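Local coordinates for cell wall surface anchor protein (Streptococcus agalactiae, PDB 4Z1P) that probably serves as a cell-wall-anchored adhesin of the antigen I/II type, helping the bacterium attach to other surfaces, at residues 91-96 / 109-114. Numbering follows the deposited sequence.
Sequences LSKDTL and ISPVGE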
ATOM      1  N   LEU A  91       6.610   1.160 -23.095  1.00 10.64           N
ATOM      2  CA  LEU A  91       5.363   0.451 -22.894  1.00 14.04           C
ATOM      3  C   LEU A  91       5.473  -1.042 -23.351  1.00 13.39           C
ATOM      4  O   LEU A  91       4.742  -1.863 -22.867  1.00 13.70           O
ATOM      5  CB  LEU A  91       4.339   1.131 -23.749  1.00 16.29           C
ATOM      6  CG  LEU A  91       3.533   2.260 -23.137  1.00 22.10           C
ATOM      7  CD1 LEU A  91       4.050   2.893 -21.893  1.00 23.28           C
ATOM      8  CD2 LEU A  91       3.035   3.225 -24.206  1.00 24.91           C
ATOM      9  N   SER A  92       6.384  -1.333 -24.235  1.00 14.22           N
ATOM     10  CA  SER A  92       6.672  -2.696 -24.587  1.00 18.02           C
ATOM     11  C   SER A  92       8.069  -2.747 -25.086  1.00 16.38           C
ATOM     12  O   SER A  92       8.576  -1.776 -25.638  1.00 16.31           O
ATOM     13  CB  SER A  92       5.641  -3.226 -25.651  1.00 19.86           C
ATOM     14  OG  SER A  92       6.272  -3.632 -26.815  1.00 23.82           O
ATOM     15  N   LYS A  93       8.644  -3.946 -25.075  1.00 15.66           N
ATOM     16  CA  LYS A  93       9.950  -4.075 -25.720  1.00 15.80           C
ATOM     17  C   LYS A  93       9.960  -3.714 -27.189  1.00 15.61           C
ATOM     18  O   LYS A  93      10.979  -3.385 -27.722  1.00 13.49           O
ATOM     19  CB  LYS A  93      10.491  -5.489 -25.523  1.00 18.56           C
ATOM     20  CG  LYS A  93       9.710  -6.600 -26.173  1.00 19.72           C
ATOM     21  CD  LYS A  93      10.192  -7.924 -25.620  1.00 24.48           C
ATOM     22  CE  LYS A  93       9.794  -9.082 -26.497  1.00 26.94           C
ATOM     23  NZ  LYS A  93       8.336  -9.316 -26.469  1.00 25.95           N
ATOM     24  N   ASP A  94       8.816  -3.803 -27.865  1.00 18.38           N
ATOM     25  CA  ASP A  94       8.765  -3.452 -29.282  1.00 20.60           C
ATOM     26  C   ASP A  94       9.068  -1.985 -29.589  1.00 21.22           C
ATOM     27  O   ASP A  94       9.376  -1.674 -30.727  1.00 24.28           O
ATOM     28  CB  ASP A  94       7.381  -3.824 -29.879  1.00 22.94           C
ATOM     29  CG  ASP A  94       7.091  -5.347 -29.767  1.00 26.28           C
ATOM     30  OD1 ASP A  94       8.054  -6.087 -30.014  1.00 28.05           O
ATOM     31  OD2 ASP A  94       5.952  -5.753 -29.412  1.00 26.44           O
ATOM     32  N   THR A  95       8.987  -1.106 -28.603  1.00 22.67           N
ATOM     33  CA  THR A  95       9.423   0.321 -28.800  1.00 23.71           C
ATOM     34  C   THR A  95      10.917   0.571 -28.648  1.00 25.85           C
ATOM     35  O   THR A  95      11.424   1.625 -29.090  1.00 23.07           O
ATOM     36  CB  THR A  95       8.550   1.331 -28.003  1.00 24.97           C
ATOM     37  OG1 THR A  95       8.953   1.395 -26.640  1.00 29.43           O
ATOM     38  CG2 THR A  95       7.086   0.962 -28.003  1.00 22.61           C
ATOM     39  N   LEU A  96      11.702  -0.413 -28.153  1.00 23.10           N
ATOM     40  CA  LEU A  96      13.124  -0.211 -28.145  1.00 21.84           C
ATOM     41  C   LEU A  96      13.740  -0.310 -29.501  1.00 23.08           C
ATOM     42  O   LEU A  96      13.196  -0.976 -30.405  1.00 22.68           O
ATOM     43  CB  LEU A  96      13.835  -1.260 -27.303  1.00 21.31           C
ATOM     44  CG  LEU A  96      13.550  -1.259 -25.827  1.00 22.09           C
ATOM     45  CD1 LEU A  96      14.066  -2.555 -25.223  1.00 23.21           C
ATOM     46  CD2 LEU A  96      14.211  -0.014 -25.237  1.00 21.59           C
ATOM     47  N   ILE A 109      16.016 -12.452 -21.860  1.00 16.24           N
ATOM     48  CA  ILE A 109      15.145 -11.602 -21.056  1.00 15.16           C
ATOM     49  C   ILE A 109      13.961 -11.124 -21.925  1.00 16.28           C
ATOM     50  O   ILE A 109      14.148 -10.401 -22.898  1.00 19.49           O
ATOM     51  CB  ILE A 109      15.911 -10.370 -20.583  1.00 15.49           C
ATOM     52  CG1 ILE A 109      17.144 -10.752 -19.787  1.00 16.28           C
ATOM     53  CG2 ILE A 109      15.068  -9.462 -19.710  1.00 18.26           C
ATOM     54  CD1 ILE A 109      16.836 -11.734 -18.666  1.00 16.39           C
ATOM     55  N   SER A 110      12.760 -11.450 -21.506  1.00 14.75           N
ATOM     56  CA  SER A 110      11.557 -11.180 -22.280  1.00 16.45           C
ATOM     57  C   SER A 110      10.469 -10.603 -21.376  1.00 14.33           C
ATOM     58  O   SER A 110       9.612 -11.312 -20.880  1.00 13.86           O
ATOM     59  CB  SER A 110      11.051 -12.478 -22.959  1.00 19.36           C
ATOM     60  OG  SER A 110       9.887 -12.202 -23.761  1.00 21.47           O
ATOM     61  N   PRO A 111      10.529  -9.286 -21.117  1.00 15.72           N
ATOM     62  CA  PRO A 111       9.616  -8.620 -20.225  1.00 14.59           C
ATOM     63  C   PRO A 111       8.253  -8.635 -20.824  1.00 15.67           C
ATOM     64  O   PRO A 111       8.117  -8.522 -22.030  1.00 15.18           O
ATOM     65  CB  PRO A 111      10.214  -7.187 -20.120  1.00 16.72           C
ATOM     66  CG  PRO A 111      11.614  -7.357 -20.632  1.00 15.72           C
ATOM     67  CD  PRO A 111      11.540  -8.370 -21.679  1.00 14.05           C
ATOM     68  N   VAL A 112       7.221  -8.777 -19.991  1.00 17.36           N
ATOM     69  CA  VAL A 112       5.894  -9.017 -20.538  1.00 19.68           C
ATOM     70  C   VAL A 112       5.241  -7.728 -20.976  1.00 21.41           C
ATOM     71  O   VAL A 112       4.404  -7.750 -21.893  1.00 23.85           O
ATOM     72  CB  VAL A 112       4.995  -9.751 -19.539  1.00 24.06           C
ATOM     73  CG1 VAL A 112       4.564  -8.887 -18.377  1.00 23.62           C
ATOM     74  CG2 VAL A 112       3.787 -10.369 -20.259  1.00 26.98           C
ATOM     75  N   GLY A 113       5.573  -6.625 -20.327  1.00 17.92           N
ATOM     76  CA  GLY A 113       4.783  -5.398 -20.515  1.00 17.71           C
ATOM     77  C   GLY A 113       5.684  -4.175 -20.516  1.00 15.49           C
ATOM     78  O   GLY A 113       6.765  -4.156 -21.165  1.00 13.11           O
ATOM     79  N   GLU A 114       5.246  -3.209 -19.736  1.00 14.51           N
ATOM     80  CA  GLU A 114       5.828  -1.869 -19.690  1.00 16.46           C
ATOM     81  C   GLU A 114       6.974  -1.999 -18.664  1.00 15.03           C
ATOM     82  O   GLU A 114       6.725  -2.430 -17.567  1.00 16.66           O
ATOM     83  CB  GLU A 114       4.729  -0.887 -19.178  1.00 17.58           C
ATOM     84  CG  GLU A 114       5.221   0.423 -18.607  1.00 19.73           C
ATOM     85  CD  GLU A 114       4.098   1.382 -18.297  1.00 22.65           C
ATOM     86  OE1 GLU A 114       2.908   0.994 -18.334  1.00 17.95           O
ATOM     87  OE2 GLU A 114       4.407   2.543 -18.049  1.00 23.19           O
TER
HETATM   88  O   HOH W   1       7.455  -5.680 -23.113  1.00 16.20           O
HETATM   89  O   HOH W   2       6.839  -9.468 -24.038  1.00 47.20           O
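L91–K93 and S110–E114 run nearly antiparallel, 163° apart, with the L91 and E114 CA atoms 4.0 Å from each other, yet no direct hydrogen bond joins the two segments. They are the loops on either end of helix 98-106, which links the neighbouring antiparallel strands 85-90 and 115-120 at one border of a five-stranded sheet in the antigen I/II C2 domain. Just beyond the strands the pairing gives way: L91 O meets E114 CA at 3.4 Å in a CA-H...O contact. The side chains of these two residues lie alongside each other and point the same way, L91 CD1 touching the E114 carboxylate, whose OE2 is hydrogen-bonded to H89 NE2. Further along, the backbones are farther apart and waters bridge them. One molecule accepts from K93 N and donates to the carbonyls of both P111 and G113. K93 bends only at its end (chi4 -69°), after K93 CD, which lies 4.2 Å from P111 CD, with I104 of the helix touching both residues. An ST turn spans K93, S92 OG accepting from D94 N at 2.8 Å. A second water bridges K93 NZ, at 2.9 Å, to P111 O, at 2.6 Å.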